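Local coordinates for protein transcriptional regulator, MarR family (PDB 3S2W) that probably binds DNA as a transcription factor of the MarR family, through a winged helix-turn-helix domain, at residues M57-Y60 against R61-I65; G79-A82 against R83-K87; L110-K113 against G114-E118; I144-S147 against L148-M151. All coordinates share one frame; numbering follows the deposited sequence.

All four contacts are local, each formed within its own continuous run of chain, and all are partly buried. Contacts 1 and 3 touch, so the end of helix 53-61 is tied to the start of helix 112-133. One ends a helix and the other starts one. Contact 2 lies on helix 78-90 and carries cationic side chains that meet sulfate ions. Contact 4 lies far off, about 30 Å centre to centre from contacts 2 and 3, and packs against the second subunit, which contact 1 also touches. All four have apolar inner sides. Contact 4 differs in having no exposed residue, whereas contact 3 has four among eight. Charged side chains dominate the outer faces of contacts 1 to 3.

Contact 1: residues M57-Y60 against R61-I65; sequences MRLY and REDGI
The carbonyl oxygen Arg-58 O takes two backbone N-H groups at the end of helix 53-61. Glu-62 N lies 2.8 Å from Arg-58 O and comes in nearly along the C=O axis, with an almost straight bond (174° at the hydrogen). Arg-61 N makes a weak, bent bond to the same oxygen and another weak one to Met-57 O. The side chains of Arg-58 and Arg-61 then meet on the outside of the turn. Arg-58 has CG anti to its backbone N (chi1 -170°) and bends at the next torsion. This carries CD over one face of the Arg-61 guanidinium, 3.4 Å from Arg-61 NH2. Arg-61 NH1 in turn lies off-centre over a face of the Arg-58 guanidinium, and the two planes are 30° apart. The like charges probably disfavour this pairing somewhat. Tyr-30 of the second subunit packs on both arginines. Elsewhere in the turn Leu-59 CD2 meets Ile-65 CG2 at 3.6 Å. Asp-63 OD1 accepts from Leu-110 N of strand 106-110 and, weakly, from Gly-64 N. The turn leads helix 53-61 into the short strand 65-66, as in the winged helix-turn-helix fold of MarR proteins.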
HETATM    1  N   MSE A  57      11.474  -7.890   7.069  1.00 36.51           N
HETATM    2  CA  MSE A  57      10.533  -8.201   8.147  1.00 38.96           C
HETATM    3  C   MSE A  57      10.021  -9.640   8.058  1.00 50.30           C
HETATM    4  O   MSE A  57       9.779 -10.289   9.073  1.00 53.68           O
HETATM    5  CB  MSE A  57       9.345  -7.214   8.168  1.00 39.87           C
HETATM    6  CG  MSE A  57       9.711  -5.773   8.586  1.00 40.31           C
HETATM    7 SE   MSE A  57      10.575  -5.642  10.365  0.87 70.31          SE
HETATM    8  CE  MSE A  57       9.020  -5.889  11.523  1.00 59.55           C
ATOM      9  N   ARG A  58       9.862 -10.138   6.840  1.00 47.21           N
ATOM     10  CA  ARG A  58       9.441 -11.519   6.633  1.00 45.20           C
ATOM     11  C   ARG A  58      10.512 -12.529   7.066  1.00 48.37           C
ATOM     12  O   ARG A  58      10.202 -13.521   7.725  1.00 39.75           O
ATOM     13  CB  ARG A  58       9.064 -11.734   5.167  1.00 52.62           C
ATOM     14  CG  ARG A  58       8.380 -13.056   4.891  1.00 64.67           C
ATOM     15  CD  ARG A  58       7.142 -13.215   5.732  1.00 74.62           C
ATOM     16  NE  ARG A  58       6.875 -14.621   5.994  1.00 84.91           N
ATOM     17  CZ  ARG A  58       5.812 -15.277   5.552  1.00 89.32           C
ATOM     18  NH1 ARG A  58       4.886 -14.656   4.832  1.00 83.70           N
ATOM     19  NH2 ARG A  58       5.677 -16.561   5.846  1.00 97.55           N
ATOM     20  N   LEU A  59      11.769 -12.274   6.705  1.00 47.52           N
ATOM     21  CA  LEU A  59      12.849 -13.153   7.125  1.00 47.00           C
ATOM     22  C   LEU A  59      12.951 -13.257   8.646  1.00 49.40           C
ATOM     23  O   LEU A  59      13.320 -14.313   9.157  1.00 48.84           O
ATOM     24  CB  LEU A  59      14.178 -12.708   6.527  1.00 41.17           C
ATOM     25  CG  LEU A  59      14.215 -12.949   5.032  1.00 43.69           C
ATOM     26  CD1 LEU A  59      15.404 -12.229   4.421  1.00 45.18           C
ATOM     27  CD2 LEU A  59      14.271 -14.445   4.784  1.00 34.94           C
ATOM     28  N   TYR A  60      12.634 -12.174   9.363  1.00 51.72           N
ATOM     29  CA  TYR A  60      12.599 -12.223  10.837  1.00 53.92           C
ATOM     30  C   TYR A  60      11.508 -13.156  11.360  1.00 51.27           C
ATOM     31  O   TYR A  60      11.615 -13.664  12.477  1.00 51.30           O
ATOM     32  CB  TYR A  60      12.395 -10.840  11.467  1.00 53.13           C
ATOM     33  CG  TYR A  60      13.522  -9.886  11.219  1.00 48.11           C
ATOM     34  CD1 TYR A  60      14.836 -10.306  11.320  1.00 46.39           C
ATOM     35  CD2 TYR A  60      13.275  -8.565  10.862  1.00 39.51           C
ATOM     36  CE1 TYR A  60      15.877  -9.443  11.085  1.00 43.75           C
ATOM     37  CE2 TYR A  60      14.316  -7.691  10.616  1.00 38.37           C
ATOM     38  CZ  TYR A  60      15.614  -8.138  10.734  1.00 36.24           C
ATOM     39  OH  TYR A  60      16.666  -7.295  10.499  1.00 32.47           O
ATOM     40  N   ARG A  61      10.447 -13.354  10.578  1.00 40.19           N
ATOM     41  CA  ARG A  61       9.464 -14.351  10.962  1.00 53.28           C
ATOM     42  C   ARG A  61       9.919 -15.746  10.522  1.00 57.99           C
ATOM     43  O   ARG A  61       9.984 -16.667  11.321  1.00 63.74           O
ATOM     44  CB  ARG A  61       8.093 -14.018  10.393  1.00 61.27           C
ATOM     45  CG  ARG A  61       7.149 -13.420  11.419  1.00 85.68           C
ATOM     46  CD  ARG A  61       5.785 -13.108  10.803  1.00101.48           C
ATOM     47  NE  ARG A  61       5.882 -12.109   9.739  1.00106.89           N
ATOM     48  CZ  ARG A  61       5.122 -12.099   8.646  1.00105.58           C
ATOM     49  NH1 ARG A  61       4.199 -13.045   8.468  1.00104.84           N
ATOM     50  NH2 ARG A  61       5.287 -11.141   7.731  1.00 96.50           N
ATOM     51  N   GLU A  62      10.253 -15.885   9.249  1.00 59.41           N
ATOM     52  CA  GLU A  62      10.581 -17.173   8.666  1.00 61.92           C
ATOM     53  C   GLU A  62      11.861 -17.011   7.861  1.00 56.84           C
ATOM     54  O   GLU A  62      11.831 -16.536   6.724  1.00 55.18           O
ATOM     55  CB  GLU A  62       9.443 -17.621   7.740  1.00 76.47           C
ATOM     56  CG  GLU A  62       8.873 -19.005   8.017  1.00 93.05           C
ATOM     57  CD  GLU A  62       9.669 -20.115   7.350  1.00105.96           C
ATOM     58  OE1 GLU A  62      10.796 -20.404   7.810  1.00108.41           O
ATOM     59  OE2 GLU A  62       9.160 -20.699   6.366  1.00109.97           O
ATOM     60  N   ASP A  63      12.984 -17.395   8.452  1.00 46.58           N
ATOM     61  CA  ASP A  63      14.273 -17.291   7.781  1.00 48.76           C
ATOM     62  C   ASP A  63      14.563 -18.512   6.923  1.00 49.61           C
ATOM     63  O   ASP A  63      14.006 -19.579   7.140  1.00 49.82           O
ATOM     64  CB  ASP A  63      15.373 -17.129   8.819  1.00 58.28           C
ATOM     65  CG  ASP A  63      16.692 -16.767   8.206  1.00 65.04           C
ATOM     66  OD1 ASP A  63      16.708 -16.394   7.017  1.00 79.72           O
ATOM     67  OD2 ASP A  63      17.709 -16.841   8.913  1.00 59.44           O
ATOM     68  N   GLY A  64      15.445 -18.362   5.945  1.00 50.33           N
ATOM     69  CA  GLY A  64      15.773 -19.471   5.076  1.00 39.80           C
ATOM     70  C   GLY A  64      14.628 -19.834   4.153  1.00 39.79           C
ATOM     71  O   GLY A  64      14.430 -20.988   3.826  1.00 49.07           O
ATOM     72  N   ILE A  65      13.870 -18.843   3.718  1.00 42.66           N
ATOM     73  CA  ILE A  65      12.735 -19.101   2.849  1.00 51.31           C
ATOM     74  C   ILE A  65      13.139 -18.962   1.375  1.00 51.97           C
ATOM     75  O   ILE A  65      14.018 -18.178   1.025  1.00 57.55           O
ATOM     76  CB  ILE A  65      11.578 -18.152   3.193  1.00 61.21           C
ATOM     77  CG1 ILE A  65      10.403 -18.352   2.241  1.00 72.42           C
ATOM     78  CG2 ILE A  65      12.030 -16.722   3.126  1.00 55.15           C
ATOM     79  CD1 ILE A  65       9.350 -17.257   2.373  1.00 78.26           C
TER

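Contact 2: residues G79-A82 against R83-K87; sequences GTTA and RAIQK. With SO4 (sulfate ion), chain J; SO4 (sulfate ion), chain I.
The Arg-83 guanidinium has the carbonyl oxygen Gly-79 O over one face, off-centre, and a sulfate ion (chain J) at its edge. Gly-79 O lies 3.2 Å from Arg-83 CZ, above the plane, so the guanidinium N-H groups do not point at it. At the edge Arg-83 NH2 gives a weak hydrogen bond to O2 of the chain J sulfate, 3.3 Å away. The arginine chain bends at chi3 (-98°), which folds its end back toward the start of the helix. Gly-79 CA also approaches this sulfate. Lys-87 is extended beyond CG and reaches the chain I sulfate, with a weak hydrogen bond from NZ to its O3. Both ions probably come from the crystallisation liquor. Helix 78-90 probably corresponds to the recognition helix, as in other MarR proteins, so anions beside its basic side chains are consistent with a DNA-facing surface. The backbone is regular: Ile-85 N reaches Thr-81 O at 2.8 Å in a nearly straight bond, and Ala-84 N reaches Thr-80 O at 2.9 Å. Ile-85 CG1 lies 3.4 Å from Thr-81 O. Thr-81, Ala-84 and Ile-85 pack on Phe-55 of helix 53-61. The Gln-86 amide bonds to Arg-96 and Asp-90.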
ATOM      1  N   GLY A  79      10.521  -9.689 -10.375  1.00 46.16           N
ATOM      2  CA  GLY A  79      11.540  -8.735 -10.777  1.00 40.89           C
ATOM      3  C   GLY A  79      11.774  -7.670  -9.729  1.00 45.98           C
ATOM      4  O   GLY A  79      12.898  -7.226  -9.533  1.00 47.02           O
ATOM      5  N   THR A  80      10.709  -7.256  -9.052  1.00 46.67           N
ATOM      6  CA  THR A  80      10.838  -6.355  -7.916  1.00 53.40           C
ATOM      7  C   THR A  80      11.518  -7.091  -6.749  1.00 46.84           C
ATOM      8  O   THR A  80      12.442  -6.565  -6.114  1.00 47.15           O
ATOM      9  CB  THR A  80       9.461  -5.779  -7.495  1.00 53.54           C
ATOM     10  OG1 THR A  80       8.892  -5.071  -8.600  1.00 64.10           O
ATOM     11  CG2 THR A  80       9.599  -4.829  -6.318  1.00 34.81           C
ATOM     12  N   THR A  81      11.067  -8.317  -6.495  1.00 39.11           N
ATOM     13  CA  THR A  81      11.696  -9.191  -5.502  1.00 41.13           C
ATOM     14  C   THR A  81      13.200  -9.348  -5.735  1.00 40.94           C
ATOM     15  O   THR A  81      13.992  -9.176  -4.817  1.00 42.99           O
ATOM     16  CB  THR A  81      11.003 -10.548  -5.470  1.00 47.66           C
ATOM     17  OG1 THR A  81       9.726 -10.386  -4.847  1.00 53.08           O
ATOM     18  CG2 THR A  81      11.829 -11.591  -4.697  1.00 46.01           C
ATOM     19  N   ALA A  82      13.587  -9.636  -6.971  1.00 38.35           N
ATOM     20  CA  ALA A  82      14.991  -9.859  -7.300  1.00 43.32           C
ATOM     21  C   ALA A  82      15.865  -8.646  -6.968  1.00 40.85           C
ATOM     22  O   ALA A  82      16.938  -8.789  -6.364  1.00 47.94           O
ATOM     23  CB  ALA A  82      15.139 -10.255  -8.771  1.00 49.84           C
ATOM     24  N   ARG A  83      15.387  -7.463  -7.335  1.00 37.76           N
ATOM     25  CA  ARG A  83      16.084  -6.209  -7.027  1.00 48.29           C
ATOM     26  C   ARG A  83      16.148  -5.898  -5.530  1.00 48.36           C
ATOM     27  O   ARG A  83      17.189  -5.468  -5.012  1.00 44.20           O
ATOM     28  CB  ARG A  83      15.470  -5.033  -7.790  1.00 50.50           C
ATOM     29  CG  ARG A  83      16.039  -4.864  -9.188  1.00 56.53           C
ATOM     30  CD  ARG A  83      15.246  -3.856 -10.003  1.00 62.51           C
ATOM     31  NE  ARG A  83      14.285  -4.515 -10.886  1.00 70.31           N
ATOM     32  CZ  ARG A  83      12.975  -4.277 -10.884  1.00 74.77           C
ATOM     33  NH1 ARG A  83      12.462  -3.386 -10.044  1.00 82.22           N
ATOM     34  NH2 ARG A  83      12.179  -4.931 -11.720  1.00 64.99           N
ATOM     35  N   ALA A  84      15.041  -6.133  -4.836  1.00 40.24           N
ATOM     36  CA  ALA A  84      15.032  -5.950  -3.403  1.00 39.14           C
ATOM     37  C   ALA A  84      16.057  -6.878  -2.759  1.00 43.12           C
ATOM     38  O   ALA A  84      16.951  -6.418  -2.045  1.00 52.80           O
ATOM     39  CB  ALA A  84      13.621  -6.180  -2.818  1.00 30.94           C
ATOM     40  N   ILE A  85      15.946  -8.179  -3.018  1.00 39.90           N
ATOM     41  CA  ILE A  85      16.850  -9.137  -2.381  1.00 31.81           C
ATOM     42  C   ILE A  85      18.295  -8.862  -2.786  1.00 37.17           C
ATOM     43  O   ILE A  85      19.232  -9.006  -1.982  1.00 30.50           O
ATOM     44  CB  ILE A  85      16.497 -10.575  -2.715  1.00 35.01           C
ATOM     45  CG1 ILE A  85      15.127 -10.924  -2.135  1.00 39.29           C
ATOM     46  CG2 ILE A  85      17.562 -11.509  -2.162  1.00 35.25           C
ATOM     47  CD1 ILE A  85      15.035 -10.731  -0.637  1.00 41.56           C
ATOM     48  N   GLN A  86      18.492  -8.449  -4.031  1.00 31.11           N
ATOM     49  CA  GLN A  86      19.848  -8.111  -4.413  1.00 38.11           C
ATOM     50  C   GLN A  86      20.449  -6.919  -3.628  1.00 42.18           C
ATOM     51  O   GLN A  86      21.651  -6.897  -3.370  1.00 41.94           O
ATOM     52  CB  GLN A  86      19.968  -7.864  -5.905  1.00 35.35           C
ATOM     53  CG  GLN A  86      21.375  -7.486  -6.260  1.00 34.23           C
ATOM     54  CD  GLN A  86      22.264  -8.699  -6.327  1.00 43.69           C
ATOM     55  OE1 GLN A  86      21.985  -9.635  -7.077  1.00 45.46           O
ATOM     56  NE2 GLN A  86      23.338  -8.697  -5.538  1.00 47.58           N
ATOM     57  N   LYS A  87      19.641  -5.931  -3.252  1.00 33.68           N
ATOM     58  CA  LYS A  87      20.213  -4.777  -2.547  1.00 34.63           C
ATOM     59  C   LYS A  87      20.468  -5.166  -1.105  1.00 41.90           C
ATOM     60  O   LYS A  87      21.419  -4.691  -0.478  1.00 35.74           O
ATOM     61  CB  LYS A  87      19.302  -3.552  -2.606  1.00 38.30           C
ATOM     62  CG  LYS A  87      19.155  -2.921  -3.995  1.00 41.66           C
ATOM     63  CD  LYS A  87      18.113  -1.813  -3.937  1.00 58.43           C
ATOM     64  CE  LYS A  87      18.082  -0.940  -5.200  1.00 70.15           C
ATOM     65  NZ  LYS A  87      17.500   0.422  -4.903  1.00 71.05           N
TER
HETATM   66  S   SO4 J 158      11.200  -6.825 -14.708  0.70 90.61           S
HETATM   67  O1  SO4 J 158      10.893  -7.897 -15.654  0.70 90.81           O
HETATM   68  O2  SO4 J 158      12.542  -7.044 -14.170  0.70 86.60           O
HETATM   69  O3  SO4 J 158      11.162  -5.530 -15.390  0.70 86.71           O
HETATM   70  O4  SO4 J 158      10.225  -6.832 -13.615  0.70 86.40           O
HETATM   71  S   SO4 I 157      14.291   0.306  -2.619  1.00 96.43           S
HETATM   72  O1  SO4 I 157      14.015   0.267  -4.050  1.00102.52           O
HETATM   73  O2  SO4 I 157      14.451  -1.065  -2.134  1.00 96.60           O
HETATM   74  O3  SO4 I 157      15.530   1.058  -2.379  1.00 95.14           O
HETATM   75  O4  SO4 I 157      13.155   0.943  -1.954  1.00 81.86           O

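Contact 3: residues L110-K113 against G114-E118; sequences LTEK and GKKLE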
ATOM      1  N   LEU A 110      19.080 -14.539   6.651  1.00 47.78           N
ATOM      2  CA  LEU A 110      19.685 -13.372   7.293  1.00 39.15           C
ATOM      3  C   LEU A 110      21.150 -13.642   7.616  1.00 40.73           C
ATOM      4  O   LEU A 110      21.506 -14.743   8.052  1.00 46.54           O
ATOM      5  CB  LEU A 110      18.922 -13.017   8.568  1.00 32.92           C
ATOM      6  CG  LEU A 110      17.505 -12.484   8.325  1.00 40.54           C
ATOM      7  CD1 LEU A 110      16.611 -12.762   9.537  1.00 31.44           C
ATOM      8  CD2 LEU A 110      17.518 -10.968   7.941  1.00 30.23           C
ATOM      9  N   THR A 111      22.006 -12.654   7.384  1.00 34.88           N
ATOM     10  CA  THR A 111      23.371 -12.709   7.896  1.00 33.55           C
ATOM     11  C   THR A 111      23.385 -12.225   9.349  1.00 44.18           C
ATOM     12  O   THR A 111      22.358 -11.800   9.885  1.00 47.19           O
ATOM     13  CB  THR A 111      24.290 -11.786   7.113  1.00 30.44           C
ATOM     14  OG1 THR A 111      23.811 -10.446   7.252  1.00 41.88           O
ATOM     15  CG2 THR A 111      24.307 -12.167   5.631  1.00 31.46           C
ATOM     16  N   GLU A 112      24.545 -12.267   9.994  1.00 42.37           N
ATOM     17  CA  GLU A 112      24.616 -11.759  11.362  1.00 40.20           C
ATOM     18  C   GLU A 112      24.273 -10.278  11.408  1.00 43.77           C
ATOM     19  O   GLU A 112      23.461  -9.855  12.228  1.00 46.54           O
ATOM     20  CB  GLU A 112      25.972 -12.056  12.021  1.00 45.55           C
ATOM     21  CG  GLU A 112      25.949 -13.345  12.842  1.00 66.23           C
ATOM     22  CD  GLU A 112      24.898 -13.311  13.960  1.00 75.44           C
ATOM     23  OE1 GLU A 112      24.928 -12.364  14.774  1.00 77.00           O
ATOM     24  OE2 GLU A 112      24.041 -14.224  14.023  1.00 78.54           O
ATOM     25  N   LYS A 113      24.883  -9.495  10.517  1.00 42.74           N
ATOM     26  CA  LYS A 113      24.516  -8.086  10.349  1.00 41.64           C
ATOM     27  C   LYS A 113      22.985  -7.903  10.256  1.00 43.90           C
ATOM     28  O   LYS A 113      22.412  -7.068  10.938  1.00 42.91           O
ATOM     29  CB  LYS A 113      25.200  -7.508   9.106  1.00 41.54           C
ATOM     30  CG  LYS A 113      25.301  -5.991   9.069  1.00 47.79           C
ATOM     31  CD  LYS A 113      25.928  -5.513   7.751  1.00 57.22           C
ATOM     32  CE  LYS A 113      26.402  -4.063   7.828  1.00 62.72           C
ATOM     33  NZ  LYS A 113      27.084  -3.625   6.573  1.00 66.65           N
ATOM     34  N   GLY A 114      22.321  -8.698   9.425  1.00 34.93           N
ATOM     35  CA  GLY A 114      20.872  -8.647   9.355  1.00 32.82           C
ATOM     36  C   GLY A 114      20.144  -9.066  10.634  1.00 42.52           C
ATOM     37  O   GLY A 114      19.076  -8.529  10.953  1.00 39.26           O
ATOM     38  N   LYS A 115      20.695 -10.028  11.373  1.00 39.86           N
ATOM     39  CA  LYS A 115      20.010 -10.478  12.579  1.00 41.44           C
ATOM     40  C   LYS A 115      20.091  -9.390  13.632  1.00 44.85           C
ATOM     41  O   LYS A 115      19.098  -9.084  14.297  1.00 46.96           O
ATOM     42  CB  LYS A 115      20.536 -11.820  13.105  1.00 46.98           C
ATOM     43  CG  LYS A 115      20.087 -13.017  12.286  1.00 60.33           C
ATOM     44  CD  LYS A 115      20.879 -14.283  12.616  1.00 74.32           C
ATOM     45  CE  LYS A 115      20.290 -15.041  13.801  1.00 86.37           C
ATOM     46  NZ  LYS A 115      21.048 -16.296  14.118  1.00 94.16           N
ATOM     47  N   LYS A 116      21.261  -8.776  13.758  1.00 43.94           N
ATOM     48  CA  LYS A 116      21.438  -7.712  14.732  1.00 42.35           C
ATOM     49  C   LYS A 116      20.636  -6.443  14.417  1.00 48.61           C
ATOM     50  O   LYS A 116      20.530  -5.548  15.254  1.00 54.31           O
ATOM     51  CB  LYS A 116      22.920  -7.406  14.953  1.00 50.14           C
ATOM     52  CG  LYS A 116      23.650  -8.542  15.679  1.00 75.43           C
ATOM     53  CD  LYS A 116      24.760  -8.034  16.594  1.00 86.43           C
ATOM     54  CE  LYS A 116      25.173  -9.098  17.610  1.00 86.79           C
ATOM     55  NZ  LYS A 116      26.200  -8.566  18.556  1.00 87.02           N
ATOM     56  N   LEU A 117      20.052  -6.375  13.225  1.00 52.04           N
ATOM     57  CA  LEU A 117      19.298  -5.192  12.838  1.00 48.13           C
ATOM     58  C   LEU A 117      17.886  -5.219  13.397  1.00 47.66           C
ATOM     59  O   LEU A 117      17.263  -4.173  13.553  1.00 52.81           O
ATOM     60  CB  LEU A 117      19.235  -5.064  11.326  1.00 55.67           C
ATOM     61  CG  LEU A 117      19.300  -3.589  10.950  1.00 63.96           C
ATOM     62  CD1 LEU A 117      20.505  -2.988  11.646  1.00 69.34           C
ATOM     63  CD2 LEU A 117      19.391  -3.387   9.456  1.00 60.21           C
ATOM     64  N   GLU A 118      17.415  -6.420  13.726  1.00 35.02           N
ATOM     65  CA  GLU A 118      16.011  -6.690  14.055  1.00 39.71           C
ATOM     66  C   GLU A 118      15.358  -5.819  15.134  1.00 45.57           C
ATOM     67  O   GLU A 118      14.237  -5.374  14.951  1.00 46.14           O
ATOM     68  CB  GLU A 118      15.812  -8.175  14.390  1.00 36.54           C
ATOM     69  CG  GLU A 118      14.374  -8.600  14.389  1.00 36.41           C
ATOM     70  CD  GLU A 118      14.177 -10.029  14.897  1.00 52.49           C
ATOM     71  OE1 GLU A 118      13.017 -10.397  15.147  1.00 61.66           O
ATOM     72  OE2 GLU A 118      15.163 -10.785  15.059  1.00 51.27           O
TER
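The chain leaves strand 106-110 at Leu-110, passes Thr-111 in an extended conformation and enters helix 112-133, where Lys-115 N bonds to Thr-111 O at 2.8 Å and Lys-116 N to Glu-112 O at 2.9 Å. Thr-111 is the N-cap. Its OG1 accepts from Gly-114 N at 3.2 Å, and the bond is fairly straight (168°). A chi1 of 61° sets OG1 between the backbone N and the carbonyl carbon, facing the first turn. The same hydroxyl bonds to Gly-92 O, so it ties the helix start to the chain before strand 94-98. With a valine here the hydroxyl is gone, and Gly-114 N would probably lose its side-chain cap and Gly-92 O would probably lose this partner. Glu-112 sits in the first turn, where a negative charge probably suits the helix end. Its chain bends at chi2 (-59°) and crosses Lys-115 at a slant. OE2 of Glu-112 touches Lys-115 CD at 3.5 Å and forms a long salt bridge to Lys-115 NZ at 3.6 Å. Lys-115 CG rests 3.9 Å from Leu-110 CB, so the lysine's aliphatic part touches the leucine while its tip turns to the glutamate. A CB on Gly-114 would come tight against Leu-110 CD2, at 3.2 Å, so the lack of a side chain lets the leucine sit close. Leu-110 and Leu-117 also pack on Tyr-60 of helix 53-61. The arrangement is a threonine N-cap at the point where the second strand of the wing gives way to the long helix 112-133.

Contact 4: residues I144-S147 against L148-M151; sequences ITNS and LEIM
Glu-149 lies back along the preceding turn, its CG 3.2 Å from Thr-145 O. CG is anti to the carbonyl carbon (chi1 -71°) and the chain is extended beyond it, which brings OE1 of Glu-149 to 3.4 Å from Asn-146 CA. OE2 forms a long, weak ion pair with Arg-142, about two turns back. Shortened to alanine, the side chain would no longer lie over Thr-145 O and would probably cost Arg-142 a weak, distant partner. Asn-146 has CG anti to the backbone N (chi1 176°), and its amide lies near both Glu-149 and Ile-150. Amide and carboxylate planes are 79° apart, and Asn-146 OD1 is 3.9 Å from Glu-149 OE1. Asn-146 ND2 touches Ile-150 CD1 at 3.7 Å. Met-151, a selenomethionine, also has CG opposite its carbonyl carbon. This sets CG 3.2 Å from Ser-147 O, and the selenium stays near that oxygen. Leu-148 CB lies 3.4 Å from Ile-144 O. The hydroxyls of Thr-145 and Ser-147 turn back to backbone oxygens of Arg-141 and Glu-143. Regular helix bonds join the two segments, such as Met-151 N to Ser-147 O at 2.9 Å. Ile-144 and Thr-145 rest on Phe-133 of helix 112-133, and Met-151 on helix 23-43. Ile-144, Ser-147 and Leu-148 pack against Met-151, Ile-144 and Ile-24 of the second subunit, which places helix 138-157 in the dimer interface.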
ATOM      1  N   ILE A 144      -9.454  -2.886  16.230  1.00 52.71           N
ATOM      2  CA  ILE A 144      -9.101  -2.403  14.908  1.00 42.09           C
ATOM      3  C   ILE A 144      -8.032  -3.312  14.292  1.00 46.91           C
ATOM      4  O   ILE A 144      -8.024  -3.541  13.084  1.00 52.53           O
ATOM      5  CB  ILE A 144      -8.648  -0.913  14.922  1.00 46.01           C
ATOM      6  CG1 ILE A 144      -8.104  -0.512  13.561  1.00 52.09           C
ATOM      7  CG2 ILE A 144      -7.589  -0.662  15.956  1.00 61.82           C
ATOM      8  CD1 ILE A 144      -9.213  -0.268  12.522  1.00 64.88           C
ATOM      9  N   THR A 145      -7.130  -3.831  15.124  1.00 42.63           N
ATOM     10  CA  THR A 145      -6.132  -4.777  14.648  1.00 40.69           C
ATOM     11  C   THR A 145      -6.846  -6.077  14.319  1.00 40.91           C
ATOM     12  O   THR A 145      -6.598  -6.708  13.313  1.00 38.86           O
ATOM     13  CB  THR A 145      -5.047  -5.051  15.702  1.00 45.56           C
ATOM     14  OG1 THR A 145      -4.459  -3.816  16.107  1.00 51.93           O
ATOM     15  CG2 THR A 145      -3.969  -5.889  15.104  1.00 42.98           C
ATOM     16  N   ASN A 146      -7.773  -6.462  15.173  1.00 42.90           N
ATOM     17  CA  ASN A 146      -8.599  -7.605  14.874  1.00 49.25           C
ATOM     18  C   ASN A 146      -9.406  -7.445  13.557  1.00 57.21           C
ATOM     19  O   ASN A 146      -9.558  -8.396  12.787  1.00 62.13           O
ATOM     20  CB  ASN A 146      -9.513  -7.881  16.061  1.00 57.23           C
ATOM     21  CG  ASN A 146     -10.477  -8.995  15.794  1.00 71.46           C
ATOM     22  OD1 ASN A 146     -10.091 -10.166  15.774  1.00 73.77           O
ATOM     23  ND2 ASN A 146     -11.750  -8.646  15.587  1.00 75.80           N
ATOM     24  N   SER A 147      -9.919  -6.248  13.288  1.00 39.42           N
ATOM     25  CA  SER A 147     -10.751  -6.055  12.095  1.00 40.29           C
ATOM     26  C   SER A 147      -9.877  -6.050  10.848  1.00 45.88           C
ATOM     27  O   SER A 147     -10.279  -6.558   9.798  1.00 47.96           O
ATOM     28  CB  SER A 147     -11.575  -4.763  12.158  1.00 30.48           C
ATOM     29  OG  SER A 147     -12.410  -4.684  13.298  1.00 36.15           O
ATOM     30  N   LEU A 148      -8.681  -5.480  10.967  1.00 36.09           N
ATOM     31  CA  LEU A 148      -7.713  -5.527   9.877  1.00 41.98           C
ATOM     32  C   LEU A 148      -7.251  -6.953   9.541  1.00 46.97           C
ATOM     33  O   LEU A 148      -6.943  -7.251   8.396  1.00 46.90           O
ATOM     34  CB  LEU A 148      -6.516  -4.643  10.195  1.00 46.22           C
ATOM     35  CG  LEU A 148      -6.442  -3.397   9.318  1.00 54.11           C
ATOM     36  CD1 LEU A 148      -7.810  -3.003   8.835  1.00 54.19           C
ATOM     37  CD2 LEU A 148      -5.836  -2.272  10.087  1.00 55.76           C
ATOM     38  N   GLU A 149      -7.205  -7.825  10.540  1.00 51.13           N
ATOM     39  CA  GLU A 149      -6.858  -9.222  10.316  1.00 53.70           C
ATOM     40  C   GLU A 149      -7.957  -9.913   9.500  1.00 53.18           C
ATOM     41  O   GLU A 149      -7.681 -10.664   8.566  1.00 55.40           O
ATOM     42  CB  GLU A 149      -6.632  -9.957  11.649  1.00 56.23           C
ATOM     43  CG  GLU A 149      -5.353  -9.556  12.396  1.00 74.46           C
ATOM     44  CD  GLU A 149      -5.362  -9.936  13.899  1.00 86.53           C
ATOM     45  OE1 GLU A 149      -6.457 -10.242  14.430  1.00 97.80           O
ATOM     46  OE2 GLU A 149      -4.280  -9.921  14.548  1.00 74.14           O
ATOM     47  N   ILE A 150      -9.207  -9.661   9.850  1.00 47.09           N
ATOM     48  CA  ILE A 150     -10.294 -10.306   9.138  1.00 48.63           C
ATOM     49  C   ILE A 150     -10.391  -9.740   7.720  1.00 47.15           C
ATOM     50  O   ILE A 150     -10.625 -10.461   6.757  1.00 50.67           O
ATOM     51  CB  ILE A 150     -11.621 -10.160   9.916  1.00 54.40           C
ATOM     52  CG1 ILE A 150     -11.478 -10.837  11.279  1.00 51.92           C
ATOM     53  CG2 ILE A 150     -12.847 -10.729   9.121  1.00 36.75           C
ATOM     54  CD1 ILE A 150     -12.426 -10.300  12.340  1.00 53.60           C
HETATM   55  N   MSE A 151     -10.196  -8.442   7.591  1.00 50.61           N
HETATM   56  CA  MSE A 151     -10.325  -7.817   6.291  1.00 47.31           C
HETATM   57  C   MSE A 151      -9.359  -8.456   5.350  1.00 47.88           C
HETATM   58  O   MSE A 151      -9.685  -8.686   4.195  1.00 46.84           O
HETATM   59  CB  MSE A 151     -10.071  -6.315   6.372  1.00 39.09           C
HETATM   60  CG  MSE A 151     -11.250  -5.583   6.945  1.00 40.95           C
HETATM   61 SE   MSE A 151     -10.837  -3.751   7.314  0.63 53.08          SE
HETATM   62  CE  MSE A 151     -10.237  -3.191   5.553  1.00 36.75           C
TER